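Local atomic coordinates of peptidase M3B, oligoendopeptidase F (PDB entry 2QR4), a protein that probably cleaves peptide bonds within short peptides, as a metal-dependent oligoendopeptidase of the M3 family. Residues Glu236-Asn241 / Tyr497-Val502; Thr440-Phe445 / Ser491-Phe496; Gln6-Lys11 / Gln71-Arg76; Leu13-Glu18 / Tyr47-Val52. All coordinates share one frame; numbering follows the deposited sequence. Where two conformers were deposited one is given.

Contact 1 (Glu236-Asn241 / Tyr497-Val502)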
loop_
_atom_site.group_PDB
_atom_site.type_symbol
_atom_site.label_atom_id
_atom_site.label_comp_id
_atom_site.label_asym_id
_atom_site.label_seq_id
_atom_site.Cartn_x
_atom_site.Cartn_y
_atom_site.Cartn_z
ATOM N N GLU A 236 12.295 19.417 -2.227
ATOM C CA GLU A 236 12.266 20.665 -1.476
ATOM C C GLU A 236 11.490 20.425 -0.202
ATOM O O GLU A 236 11.891 20.866 0.868
ATOM C CB GLU A 236 11.622 21.806 -2.270
ATOM C CG GLU A 236 11.705 23.165 -1.570
ATOM C CD GLU A 236 10.924 24.255 -2.289
ATOM O OE1 GLU A 236 11.543 25.273 -2.667
ATOM O OE2 GLU A 236 9.696 24.098 -2.481
ATOM N N ALA A 237 10.392 19.690 -0.310
ATOM C CA ALA A 237 9.580 19.410 0.878
ATOM C C ALA A 237 10.350 18.649 1.967
ATOM O O ALA A 237 10.325 19.029 3.125
ATOM C CB ALA A 237 8.303 18.677 0.500
ATOM N N SER A 238 11.044 17.582 1.603
ATOM C CA SER A 238 11.766 16.817 2.620
ATOM C C SER A 238 12.946 17.590 3.197
ATOM O O SER A 238 13.136 17.616 4.402
ATOM C CB SER A 238 12.268 15.496 2.056
ATOM O OG SER A 238 12.897 14.746 3.077
ATOM N N LEU A 239 13.735 18.219 2.335
ATOM C CA LEU A 239 14.926 18.934 2.782
ATOM C C LEU A 239 14.600 20.214 3.551
ATOM O O LEU A 239 15.346 20.617 4.444
ATOM C CB LEU A 239 15.842 19.252 1.591
ATOM C CG LEU A 239 16.868 18.196 1.164
ATOM C CD1 LEU A 239 16.250 16.824 0.904
ATOM C CD2 LEU A 239 17.616 18.682 -0.065
ATOM N N SER A 240 13.490 20.863 3.215
ATOM C CA SER A 240 13.182 22.141 3.856
ATOM C C SER A 240 13.025 21.988 5.360
ATOM O O SER A 240 13.510 22.815 6.121
ATOM C CB SER A 240 11.924 22.793 3.276
ATOM O OG SER A 240 10.762 22.198 3.822
ATOM N N ASN A 241 12.349 20.934 5.802
ATOM C CA ASN A 241 12.081 20.823 7.228
ATOM C C ASN A 241 13.349 20.626 8.057
ATOM O O ASN A 241 13.290 20.563 9.281
ATOM C CB ASN A 241 10.999 19.776 7.535
ATOM C CG ASN A 241 11.503 18.360 7.431
ATOM O OD1 ASN A 241 12.572 18.037 7.941
ATOM N ND2 ASN A 241 10.723 17.498 6.785
ATOM N N TYR A 497 12.097 3.880 0.945
ATOM C CA TYR A 497 10.821 4.081 1.677
ATOM C C TYR A 497 10.966 5.082 2.843
ATOM O O TYR A 497 10.096 5.196 3.709
ATOM C CB TYR A 497 10.265 2.743 2.213
ATOM C CG TYR A 497 9.861 1.780 1.122
ATOM C CD1 TYR A 497 8.559 1.783 0.609
ATOM C CD2 TYR A 497 10.787 0.882 0.579
ATOM C CE1 TYR A 497 8.183 0.902 -0.398
ATOM C CE2 TYR A 497 10.418 -0.005 -0.440
ATOM C CZ TYR A 497 9.115 0.008 -0.915
ATOM O OH TYR A 497 8.750 -0.843 -1.930
ATOM N N TYR A 498 12.084 5.790 2.877
ATOM C CA TYR A 498 12.222 6.917 3.781
ATOM C C TYR A 498 11.798 8.125 2.961
ATOM O O TYR A 498 10.846 8.041 2.185
ATOM C CB TYR A 498 13.659 7.033 4.267
ATOM C CG TYR A 498 14.049 5.933 5.238
ATOM C CD1 TYR A 498 13.370 4.717 5.251
ATOM C CD2 TYR A 498 15.095 6.102 6.133
ATOM C CE1 TYR A 498 13.714 3.703 6.131
ATOM C CE2 TYR A 498 15.451 5.088 7.022
ATOM C CZ TYR A 498 14.753 3.894 7.010
ATOM O OH TYR A 498 15.095 2.895 7.884
ATOM N N ASN A 499 12.503 9.236 3.093
ATOM C CA ASN A 499 12.093 10.453 2.403
ATOM C C ASN A 499 13.310 11.338 2.112
ATOM O O ASN A 499 13.578 12.310 2.815
ATOM C CB ASN A 499 11.057 11.206 3.262
ATOM C CG ASN A 499 10.329 12.297 2.494
ATOM O OD1 ASN A 499 10.428 12.386 1.268
ATOM N ND2 ASN A 499 9.594 13.137 3.215
ATOM N N TYR A 500 14.057 10.991 1.083
ATOM C CA TYR A 500 15.271 11.723 0.784
ATOM C C TYR A 500 16.240 11.686 1.961
ATOM O O TYR A 500 16.689 12.713 2.464
ATOM C CB TYR A 500 14.926 13.154 0.412
ATOM C CG TYR A 500 14.425 13.284 -0.999
ATOM C CD1 TYR A 500 15.310 13.299 -2.070
ATOM C CD2 TYR A 500 13.074 13.398 -1.267
ATOM C CE1 TYR A 500 14.858 13.422 -3.360
ATOM C CE2 TYR A 500 12.615 13.530 -2.562
ATOM C CZ TYR A 500 13.513 13.542 -3.604
ATOM O OH TYR A 500 13.067 13.687 -4.901
ATOM N N TYR A 501 16.577 10.476 2.369
ATOM C CA TYR A 501 17.426 10.252 3.514
ATOM C C TYR A 501 18.861 9.905 3.119
ATOM O O TYR A 501 19.805 10.460 3.689
ATOM C CB TYR A 501 16.825 9.127 4.333
ATOM C CG TYR A 501 17.525 8.772 5.609
ATOM C CD1 TYR A 501 17.214 9.424 6.785
ATOM C CD2 TYR A 501 18.440 7.731 5.652
ATOM C CE1 TYR A 501 17.814 9.080 7.974
ATOM C CE2 TYR A 501 19.051 7.368 6.830
ATOM C CZ TYR A 501 18.733 8.049 7.997
ATOM O OH TYR A 501 19.327 7.711 9.193
ATOM N N VAL A 502 19.029 9.015 2.137
ATOM C CA VAL A 502 20.367 8.464 1.831
ATOM C C VAL A 502 21.472 9.447 1.435
ATOM O O VAL A 502 22.633 9.174 1.707
ATOM C CB VAL A 502 20.337 7.364 0.744
ATOM C CG1 VAL A 502 19.745 6.104 1.285
ATOM C CG2 VAL A 502 19.603 7.853 -0.487
#

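Contact 2 (Thr440-Phe445 / Ser491-Phe496)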
loop_
_atom_site.group_PDB
_atom_site.type_symbol
_atom_site.label_atom_id
_atom_site.label_comp_id
_atom_site.label_asym_id
_atom_site.label_seq_id
_atom_site.Cartn_x
_atom_site.Cartn_y
_atom_site.Cartn_z
ATOM N N THR A 440 25.214 7.904 -3.140
ATOM C CA THR A 440 24.838 8.946 -4.078
ATOM C C THR A 440 24.089 8.385 -5.292
ATOM O O THR A 440 23.153 9.011 -5.780
ATOM C CB THR A 440 26.036 9.766 -4.495
ATOM O OG1 THR A 440 26.547 10.415 -3.329
ATOM C CG2 THR A 440 25.638 10.817 -5.530
ATOM N N GLN A 441 24.498 7.203 -5.758
ATOM C CA GLN A 441 23.768 6.483 -6.795
ATOM C C GLN A 441 22.297 6.357 -6.373
ATOM O O GLN A 441 21.385 6.675 -7.147
ATOM C CB GLN A 441 24.371 5.087 -7.009
ATOM C CG GLN A 441 23.794 4.306 -8.228
ATOM C CD GLN A 441 24.340 2.880 -8.327
ATOM O OE1 GLN A 441 25.321 2.529 -7.674
ATOM N NE2 GLN A 441 23.688 2.049 -9.122
ATOM N N PHE A 442 22.092 5.901 -5.137
ATOM C CA PHE A 442 20.766 5.739 -4.569
ATOM C C PHE A 442 20.064 7.089 -4.523
ATOM O O PHE A 442 18.888 7.181 -4.863
ATOM C CB PHE A 442 20.831 5.121 -3.154
ATOM C CG PHE A 442 21.306 3.676 -3.121
ATOM C CD1 PHE A 442 21.316 2.898 -4.268
ATOM C CD2 PHE A 442 21.692 3.086 -1.921
ATOM C CE1 PHE A 442 21.741 1.574 -4.234
ATOM C CE2 PHE A 442 22.113 1.759 -1.872
ATOM C CZ PHE A 442 22.139 0.997 -3.038
ATOM N N ALA A 443 20.786 8.138 -4.114
ATOM C CA ALA A 443 20.172 9.456 -3.982
ATOM C C ALA A 443 19.715 9.978 -5.326
ATOM O O ALA A 443 18.675 10.643 -5.427
ATOM C CB ALA A 443 21.109 10.458 -3.303
ATOM N N GLU A 444 20.502 9.675 -6.353
ATOM C CA GLU A 444 20.183 10.078 -7.717
ATOM C C GLU A 444 18.944 9.335 -8.218
ATOM O O GLU A 444 18.067 9.938 -8.839
ATOM C CB GLU A 444 21.379 9.858 -8.656
ATOM C CG GLU A 444 21.191 10.476 -10.063
ATOM C CD GLU A 444 22.462 10.435 -10.933
ATOM O OE1 GLU A 444 23.564 10.125 -10.431
ATOM O OE2 GLU A 444 22.361 10.727 -12.136
ATOM N N PHE A 445 18.861 8.036 -7.929
ATOM C CA PHE A 445 17.700 7.256 -8.336
ATOM C C PHE A 445 16.463 7.701 -7.570
ATOM O O PHE A 445 15.379 7.838 -8.140
ATOM C CB PHE A 445 17.935 5.760 -8.154
ATOM C CG PHE A 445 16.972 4.901 -8.926
ATOM C CD1 PHE A 445 16.982 4.905 -10.312
ATOM C CD2 PHE A 445 16.046 4.096 -8.264
ATOM C CE1 PHE A 445 16.087 4.123 -11.030
ATOM C CE2 PHE A 445 15.152 3.304 -8.971
ATOM C CZ PHE A 445 15.170 3.317 -10.356
ATOM N N SER A 491 14.598 -2.609 -5.813
ATOM C CA SER A 491 13.441 -3.136 -5.118
ATOM C C SER A 491 13.751 -3.708 -3.738
ATOM O O SER A 491 12.837 -4.032 -2.985
ATOM C CB SER A 491 12.728 -4.192 -5.981
ATOM O OG SER A 491 13.479 -5.394 -6.070
ATOM N N ARG A 492 15.027 -3.837 -3.398
ATOM C CA ARG A 492 15.374 -4.429 -2.110
ATOM C C ARG A 492 15.962 -3.419 -1.125
ATOM O O ARG A 492 16.306 -3.772 0.006
ATOM C CB ARG A 492 16.304 -5.629 -2.287
ATOM C CG ARG A 492 17.634 -5.296 -2.924
ATOM C CD ARG A 492 18.450 -6.565 -3.237
ATOM N NE ARG A 492 19.277 -6.973 -2.113
ATOM C CZ ARG A 492 20.498 -6.502 -1.869
ATOM N NH1 ARG A 492 21.164 -6.930 -0.803
ATOM N NH2 ARG A 492 21.053 -5.601 -2.678
ATOM N N ILE A 493 16.022 -2.158 -1.540
ATOM C CA ILE A 493 16.634 -1.087 -0.737
ATOM C C ILE A 493 15.610 -0.367 0.149
ATOM O O ILE A 493 14.827 0.429 -0.337
ATOM C CB ILE A 493 17.310 -0.075 -1.668
ATOM C CG1 ILE A 493 18.456 -0.767 -2.420
ATOM C CG2 ILE A 493 17.805 1.131 -0.888
ATOM C CD1 ILE A 493 19.063 0.093 -3.481
ATOM N N PRO A 494 15.624 -0.650 1.457
ATOM C CA PRO A 494 14.675 -0.086 2.438
ATOM C C PRO A 494 14.669 1.446 2.446
ATOM O O PRO A 494 13.640 2.068 2.725
ATOM C CB PRO A 494 15.207 -0.599 3.802
ATOM C CG PRO A 494 16.099 -1.761 3.477
ATOM C CD PRO A 494 16.638 -1.523 2.086
ATOM N N HIS A 495 15.809 2.050 2.135
ATOM C CA HIS A 495 15.956 3.495 2.268
ATOM C C HIS A 495 15.108 4.277 1.300
ATOM O O HIS A 495 14.852 5.458 1.526
ATOM C CB HIS A 495 17.415 3.914 2.155
ATOM C CG HIS A 495 18.234 3.507 3.335
ATOM N ND1 HIS A 495 18.946 2.326 3.376
ATOM C CD2 HIS A 495 18.419 4.101 4.536
ATOM C CE1 HIS A 495 19.555 2.225 4.544
ATOM N NE2 HIS A 495 19.255 3.291 5.264
ATOM N N PHE A 496 14.656 3.622 0.235
ATOM C CA PHE A 496 13.805 4.301 -0.733
ATOM C C PHE A 496 12.420 4.546 -0.170
ATOM O O PHE A 496 11.660 5.305 -0.760
ATOM C CB PHE A 496 13.691 3.506 -2.023
ATOM C CG PHE A 496 14.915 3.561 -2.871
ATOM C CD1 PHE A 496 15.725 4.694 -2.865
ATOM C CD2 PHE A 496 15.254 2.492 -3.691
ATOM C CE1 PHE A 496 16.859 4.759 -3.664
ATOM C CE2 PHE A 496 16.393 2.544 -4.487
ATOM C CZ PHE A 496 17.190 3.684 -4.479
#

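Contact 3 (Gln6-Lys11 / Gln71-Arg76)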
loop_
_atom_site.group_PDB
_atom_site.type_symbol
_atom_site.label_atom_id
_atom_site.label_comp_id
_atom_site.label_asym_id
_atom_site.label_seq_id
_atom_site.Cartn_x
_atom_site.Cartn_y
_atom_site.Cartn_z
ATOM N N GLN A 6 1.008 -4.476 27.957
ATOM C CA GLN A 6 0.221 -4.103 29.122
ATOM C C GLN A 6 0.684 -2.740 29.637
ATOM O O GLN A 6 -0.116 -1.958 30.147
ATOM C CB GLN A 6 0.291 -5.180 30.207
ATOM C CG GLN A 6 -0.703 -4.989 31.350
ATOM C CD GLN A 6 -0.043 -4.484 32.619
ATOM O OE1 GLN A 6 0.652 -5.238 33.309
ATOM N NE2 GLN A 6 -0.265 -3.212 32.943
ATOM N N GLU A 7 1.976 -2.454 29.495
ATOM C CA GLU A 7 2.479 -1.110 29.759
ATOM C C GLU A 7 1.933 -0.207 28.666
ATOM O O GLU A 7 1.583 0.953 28.913
ATOM C CB GLU A 7 4.007 -1.080 29.757
ATOM C CG GLU A 7 4.606 0.309 29.575
ATOM C CD GLU A 7 6.101 0.348 29.856
ATOM O OE1 GLU A 7 6.743 -0.727 29.814
ATOM O OE2 GLU A 7 6.633 1.453 30.129
ATOM N N PHE A 8 1.856 -0.761 27.457
ATOM C CA PHE A 8 1.255 -0.062 26.334
ATOM C C PHE A 8 -0.198 0.271 26.666
ATOM O O PHE A 8 -0.671 1.386 26.414
ATOM C CB PHE A 8 1.331 -0.891 25.034
ATOM C CG PHE A 8 0.597 -0.257 23.874
ATOM C CD1 PHE A 8 1.267 0.553 22.964
ATOM C CD2 PHE A 8 -0.777 -0.441 23.716
ATOM C CE1 PHE A 8 0.586 1.162 21.918
ATOM C CE2 PHE A 8 -1.469 0.173 22.676
ATOM C CZ PHE A 8 -0.789 0.971 21.774
ATOM N N ASP A 9 -0.905 -0.703 27.223
ATOM C CA ASP A 9 -2.307 -0.501 27.579
ATOM C C ASP A 9 -2.485 0.690 28.525
ATOM O O ASP A 9 -3.442 1.456 28.394
ATOM C CB ASP A 9 -2.908 -1.770 28.200
ATOM C CG ASP A 9 -3.320 -2.804 27.152
ATOM O OD1 ASP A 9 -3.569 -2.421 25.990
ATOM O OD2 ASP A 9 -3.399 -4.004 27.494
ATOM N N GLU A 10 -1.562 0.846 29.469
ATOM C CA GLU A 10 -1.671 1.912 30.451
ATOM C C GLU A 10 -1.391 3.237 29.781
ATOM O O GLU A 10 -2.090 4.215 30.039
ATOM C CB GLU A 10 -0.710 1.700 31.615
ATOM C CG GLU A 10 -1.002 0.458 32.418
ATOM C CD GLU A 10 0.175 0.018 33.260
ATOM O OE1 GLU A 10 0.692 0.845 34.037
ATOM O OE2 GLU A 10 0.577 -1.163 33.142
ATOM N N LYS A 11 -0.387 3.255 28.905
ATOM C CA LYS A 11 -0.016 4.483 28.203
ATOM C C LYS A 11 -1.078 4.918 27.204
ATOM O O LYS A 11 -1.347 6.110 27.073
ATOM C CB LYS A 11 1.333 4.339 27.509
ATOM C CG LYS A 11 2.465 3.984 28.459
ATOM C CD LYS A 11 3.825 4.268 27.853
ATOM C CE LYS A 11 4.921 4.013 28.866
ATOM N NZ LYS A 11 6.010 5.025 28.776
ATOM N N GLN A 71 3.261 -7.165 15.390
ATOM C CA GLN A 71 2.355 -6.603 14.387
ATOM C C GLN A 71 1.207 -5.854 15.082
ATOM O O GLN A 71 0.882 -4.716 14.727
ATOM C CB GLN A 71 1.773 -7.707 13.512
ATOM C CG GLN A 71 2.768 -8.413 12.618
ATOM C CD GLN A 71 2.148 -9.613 11.928
ATOM O OE1 GLN A 71 1.028 -10.013 12.253
ATOM N NE2 GLN A 71 2.877 -10.205 10.981
ATOM N N ALA A 72 0.620 -6.505 16.087
ATOM C CA ALA A 72 -0.511 -5.962 16.842
ATOM C C ALA A 72 -0.153 -4.691 17.592
ATOM O O ALA A 72 -0.916 -3.723 17.590
ATOM C CB ALA A 72 -1.037 -6.998 17.817
ATOM N N LEU A 73 1.013 -4.704 18.233
ATOM C CA LEU A 73 1.484 -3.567 19.014
ATOM C C LEU A 73 1.679 -2.367 18.093
ATOM O O LEU A 73 1.227 -1.258 18.389
ATOM C CB LEU A 73 2.791 -3.928 19.706
ATOM C CG LEU A 73 3.038 -3.473 21.139
ATOM C CD1 LEU A 73 3.509 -2.031 21.177
ATOM C CD2 LEU A 73 1.791 -3.660 21.973
ATOM N N TYR A 74 2.319 -2.611 16.952
ATOM C CA TYR A 74 2.609 -1.559 15.985
ATOM C C TYR A 74 1.324 -0.963 15.388
ATOM O O TYR A 74 1.201 0.247 15.228
ATOM C CB TYR A 74 3.548 -2.089 14.895
ATOM C CG TYR A 74 3.854 -1.099 13.797
ATOM C CD1 TYR A 74 4.283 0.195 14.092
ATOM C CD2 TYR A 74 3.736 -1.460 12.457
ATOM C CE1 TYR A 74 4.552 1.111 13.084
ATOM C CE2 TYR A 74 4.009 -0.551 11.442
ATOM C CZ TYR A 74 4.414 0.729 11.759
ATOM O OH TYR A 74 4.694 1.619 10.754
ATOM N N ALA A 75 0.364 -1.818 15.075
ATOM C CA ALA A 75 -0.937 -1.359 14.613
ATOM C C ALA A 75 -1.639 -0.505 15.676
ATOM O O ALA A 75 -2.112 0.581 15.381
ATOM C CB ALA A 75 -1.801 -2.557 14.229
ATOM N N ARG A 76 -1.697 -0.976 16.920
ATOM C CA ARG A 76 -2.339 -0.173 17.963
ATOM C C ARG A 76 -1.632 1.170 18.119
ATOM O O ARG A 76 -2.282 2.199 18.303
ATOM C CB ARG A 76 -2.421 -0.925 19.305
ATOM C CG ARG A 76 -3.344 -2.132 19.259
ATOM C CD ARG A 76 -3.598 -2.758 20.622
ATOM N NE ARG A 76 -4.923 -3.392 20.671
ATOM C CZ ARG A 76 -5.160 -4.705 20.569
ATOM N NH1 ARG A 76 -6.413 -5.152 20.627
ATOM N NH2 ARG A 76 -4.161 -5.578 20.412
#

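Contact 4 (Leu13-Glu18 / Tyr47-Val52)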
loop_
_atom_site.group_PDB
_atom_site.type_symbol
_atom_site.label_atom_id
_atom_site.label_comp_id
_atom_site.label_asym_id
_atom_site.label_seq_id
_atom_site.Cartn_x
_atom_site.Cartn_y
_atom_site.Cartn_z
ATOM N N LEU A 13 -4.249 4.370 27.421
ATOM C CA LEU A 13 -5.377 4.856 28.175
ATOM C C LEU A 13 -5.095 6.274 28.658
ATOM O O LEU A 13 -5.973 7.132 28.638
ATOM C CB LEU A 13 -5.618 3.927 29.361
ATOM C CG LEU A 13 -7.052 3.544 29.699
ATOM C CD1 LEU A 13 -7.803 3.149 28.443
ATOM C CD2 LEU A 13 -7.050 2.404 30.699
ATOM N N GLU A 14 -3.861 6.515 29.091
ATOM C CA GLU A 14 -3.484 7.814 29.640
ATOM C C GLU A 14 -3.423 8.871 28.549
ATOM O O GLU A 14 -3.943 9.966 28.716
ATOM C CB GLU A 14 -2.154 7.729 30.389
ATOM C CG GLU A 14 -2.224 6.874 31.647
ATOM C CD GLU A 14 -0.865 6.395 32.117
ATOM O OE1 GLU A 14 -0.818 5.477 32.954
ATOM O OE2 GLU A 14 0.157 6.921 31.638
ATOM N N LEU A 15 -2.800 8.542 27.425
ATOM C CA LEU A 15 -2.739 9.485 26.327
ATOM C C LEU A 15 -4.132 9.785 25.777
ATOM O O LEU A 15 -4.444 10.937 25.487
ATOM C CB LEU A 15 -1.834 8.962 25.231
ATOM C CG LEU A 15 -0.391 9.435 25.308
ATOM C CD1 LEU A 15 -0.083 10.140 26.625
ATOM C CD2 LEU A 15 0.533 8.253 25.090
ATOM N N SER A 16 -4.965 8.750 25.648
ATOM C CA SER A 16 -6.350 8.897 25.177
ATOM C C SER A 16 -7.176 9.815 26.047
ATOM O O SER A 16 -7.977 10.586 25.541
ATOM C CB SER A 16 -7.061 7.550 25.114
ATOM O OG SER A 16 -6.595 6.786 24.023
ATOM N N GLU A 17 -7.002 9.726 27.357
ATOM C CA GLU A 17 -7.792 10.551 28.245
ATOM C C GLU A 17 -7.251 11.975 28.251
ATOM O O GLU A 17 -8.017 12.925 28.170
ATOM C CB GLU A 17 -7.822 9.966 29.660
ATOM C CG GLU A 17 -6.950 10.692 30.687
ATOM C CD GLU A 17 -7.741 11.664 31.553
ATOM O OE1 GLU A 17 -7.215 12.109 32.609
ATOM O OE2 GLU A 17 -8.895 11.971 31.175
ATOM N N GLU A 18 -5.933 12.121 28.341
ATOM C CA GLU A 18 -5.323 13.442 28.352
ATOM C C GLU A 18 -5.787 14.204 27.119
ATOM O O GLU A 18 -5.996 15.418 27.147
ATOM C CB GLU A 18 -3.797 13.336 28.343
ATOM C CG GLU A 18 -3.093 14.611 28.763
ATOM C CD GLU A 18 -1.577 14.531 28.647
ATOM O OE1 GLU A 18 -1.054 13.475 28.232
ATOM O OE2 GLU A 18 -0.907 15.537 28.971
ATOM N N TYR A 47 1.948 15.052 22.083
ATOM C CA TYR A 47 2.442 14.629 20.787
ATOM C C TYR A 47 3.730 13.836 20.947
ATOM O O TYR A 47 3.863 12.738 20.405
ATOM C CB TYR A 47 2.625 15.840 19.867
ATOM C CG TYR A 47 2.995 15.507 18.451
ATOM C CD1 TYR A 47 2.020 15.234 17.496
ATOM C CD2 TYR A 47 4.325 15.473 18.059
ATOM C CE1 TYR A 47 2.368 14.936 16.181
ATOM C CE2 TYR A 47 4.682 15.171 16.769
ATOM C CZ TYR A 47 3.706 14.902 15.830
ATOM O OH TYR A 47 4.093 14.609 14.541
ATOM N N ARG A 48 4.661 14.366 21.729
ATOM C CA ARG A 48 5.927 13.684 21.928
ATOM C C ARG A 48 5.829 12.372 22.690
ATOM O O ARG A 48 6.570 11.436 22.402
ATOM C CB ARG A 48 6.963 14.625 22.541
ATOM C CG ARG A 48 7.376 15.727 21.542
ATOM C CD ARG A 48 8.567 16.547 22.015
ATOM N NE ARG A 48 8.779 17.745 21.199
ATOM C CZ ARG A 48 9.669 18.692 21.488
ATOM N NH1 ARG A 48 10.421 18.578 22.574
ATOM N NH2 ARG A 48 9.806 19.754 20.700
ATOM N N GLN A 49 4.920 12.282 23.653
ATOM C CA GLN A 49 4.726 11.010 24.351
ATOM C C GLN A 49 4.195 9.923 23.420
ATOM O O GLN A 49 4.444 8.738 23.630
ATOM C CB GLN A 49 3.776 11.173 25.527
ATOM C CG GLN A 49 4.470 11.678 26.777
ATOM C CD GLN A 49 3.533 12.445 27.697
ATOM O OE1 GLN A 49 2.318 12.183 27.755
ATOM N NE2 GLN A 49 4.100 13.407 28.431
ATOM N N THR A 50 3.455 10.337 22.397
ATOM C CA THR A 50 2.883 9.410 21.445
ATOM C C THR A 50 3.919 9.007 20.404
ATOM O O THR A 50 3.925 7.869 19.933
ATOM C CB THR A 50 1.663 10.034 20.764
ATOM O OG1 THR A 50 0.705 10.386 21.770
ATOM C CG2 THR A 50 1.035 9.057 19.811
ATOM N N GLU A 51 4.797 9.942 20.061
ATOM C CA GLU A 51 5.844 9.695 19.091
ATOM C C GLU A 51 6.782 8.613 19.630
ATOM O O GLU A 51 7.170 7.696 18.901
ATOM C CB GLU A 51 6.601 10.989 18.794
ATOM C CG GLU A 51 7.556 10.926 17.611
ATOM C CD GLU A 51 7.599 12.233 16.823
ATOM O OE1 GLU A 51 7.257 13.296 17.389
ATOM O OE2 GLU A 51 7.965 12.196 15.631
ATOM N N VAL A 52 7.100 8.714 20.918
ATOM C CA VAL A 52 7.973 7.767 21.610
ATOM C C VAL A 52 7.434 6.344 21.539
ATOM O O VAL A 52 8.138 5.429 21.152
ATOM C CB VAL A 52 8.176 8.190 23.094
ATOM C CG1 VAL A 52 8.621 7.018 23.950
ATOM C CG2 VAL A 52 9.171 9.352 23.194
#

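Contact 1 (Glu236-Asn241 / Tyr497-Val502)
Ser-238 on helix 234-240 reaches the loop 497-502 with its hydroxyl and gives its proton to the carbonyl oxygen of Asn-499. The contact joins this helix to the loop before helix 503-520, within the largely helical peptidase family M3 region. Ser-238 OG lies a short 2.5 Å from Asn-499 O. The C=O...OG angle is 139°, and OG stands 40° out of the carbonyl plane, above it. OG is anti to the backbone N of Ser-238 (chi1 -177°), which directs it at the loop. The tightly enclosed side is where the buried Leu-239 and Tyr-500 meet, their side chains roughly perpendicular. Tyr-500 CB is 3.9 Å from Leu-239 CD1 and 3.7 Å from Ser-238 OG. The Tyr-500 ring goes on to meet His-450, and its backbone N is hydrogen-bonded to Glu-446. The side nearer solvent holds Ser-238 and Asn-499, both partly exposed residues. Asn-499 CG lies 3.6 Å from Ser-238 OG, but no bond joins the two side chains. Asn-499 also touches His-222 of helix 208-228. The chemistry is therefore mixed: one hydroxyl satisfies a loop carbonyl, and an apolar contact lies next to it.

Contact 2 (Thr440-Phe445 / Ser491-Phe496)
Ile-493 lays its CD1 methyl over one face of the Phe-442 ring, offset towards the rim. The methyl is modelled too close to the ring carbons, so the exact geometry is doubtful. Chi1 (-64°) turns Ile-493 CG1 towards Phe-442, and the extended chi2 carries CD1 on to the ring, while CG2 sits over a face of Phe-496. The Phe-496 ring turns an edge to Phe-442 O, which lies near its plane, 3.4 Å from Phe-496 CE1. Phe-496 CE1 is also 4.0 Å from Phe-442 CB. Phe-496 CZ comes within 4.0 Å of Phe-445 CD2, at the edge of the Phe-445 ring. The three phenylalanines form a buried aromatic cluster with obliquely set rings. The planes of Phe-442 and Phe-496 are 74° apart. In the helical family M3 region, the cluster joins helix 418-454 to the loop before helix 503-520. From helix 461-476, Tyr-468 meets Phe-445 edge-to-face and touches Phe-442. Trp-490 touches Phe-445, Val-502 touches Phe-442 and Ala-443, and helix 246-258 packs on Thr-440 and Glu-444.

Contact 3 (Gln6-Lys11 / Gln71-Arg76)
Phe-8 of helix 4-18 packs on Leu-73 and Arg-76 of helix 68-87, inside the N-terminal group of helices that also includes helix 33-63. The contact is apolar and runs along the Phe-8 side chain. Phe-8 CB starts 4.2 Å from Leu-73 CD2. Phe-8 CG is 4.1 Å from Leu-73 CD2. CG is anti to the backbone N (chi1 174°), and this carries the ring across to helix 68-87. At Phe-8 CD1 the partner changes to the other methyl, Leu-73 CD1, at 3.9 Å. The two side chains lie side by side, pointing opposite ways. On the other branch, Phe-8 CE2 is 3.7 Å from Arg-76 CB. The far end of the ring, Phe-8 CZ, is the nearest point, 3.5 Å from Arg-76 CB. Leu-73 and Arg-76 both approach the ring obliquely. Ile-53 of helix 33-63 also touches Phe-8, and Ala-57 of that helix touches Leu-73. The CB of Arg-76 faces Phe-8, but the rest of the chain turns off from it, and the side chain also packs on Pro-458 of the second subunit. Its guanidinium plane is 61° from the phenyl plane. Arg-76 NE stays 5.6 Å from Asp-9 OD1, opposite charges too far apart for a salt bridge.

Contact 4 (Leu13-Glu18 / Tyr47-Val52)
An antiparallel helix pair is formed here in the N-terminal helical region, with Leu-15 of helix 4-18 set against Gln-49 and Thr-50 of helix 33-63. The axes of the two short segments run at 153° and come within 10.8 Å. Leu-15 points at helix 33-63 and splits its contacts. Leu-15 CD1 lies 3.3 Å from Gln-49 OE1 and 4.1 Å from Gln-49 CB. Leu-15 CG is 3.8 Å from Thr-50 OG1, and these two side chains run past one another head to tail. Thr-50 OG1 has its polar partner on its own helix, the carbonyl oxygen of Val-46. The extended Glu-18 runs roughly perpendicular to Gln-49. Glu-18 OE1 is 3.6 Å from Gln-49 OE1, with the carboxylate and amide planes 23° apart. These two oxygens do not bond. Glu-18 finds its partner in Arg-45 instead, through a salt bridge from OE2. Thr-50 also packs on Leu-80, Phe-81 and Val-84 of helix 68-87. The chemistry implies that the segments meet mainly through van der Waals contact, while the Glu-18 to Arg-45 ion pair adds a charged tie between the same two helices.

The four contacts fall into two pairs. Contacts 1 and 2 have centres 13 Å apart, each about 10 Å from the centre of the chain. They touch through Val-502, which packs on His-495, Phe-442 and Ala-443, and through Tyr-501, which packs on His-495. Both use the loop between helices 461-476 and 503-520. Contact 2 is nested inside the chain loop that contact 1 closes. The HEXXH sequence expected to bind the catalytic metal lies on helix 361-379, in the same family region. Contacts 3 and 4 share helix 4-18, have centres 12 Å apart and lie about 28 Å from the chain centre; contact 4 is nested inside the loop closed by contact 3. Between the pairs, centres are 26 to 34 Å apart, with no direct touch.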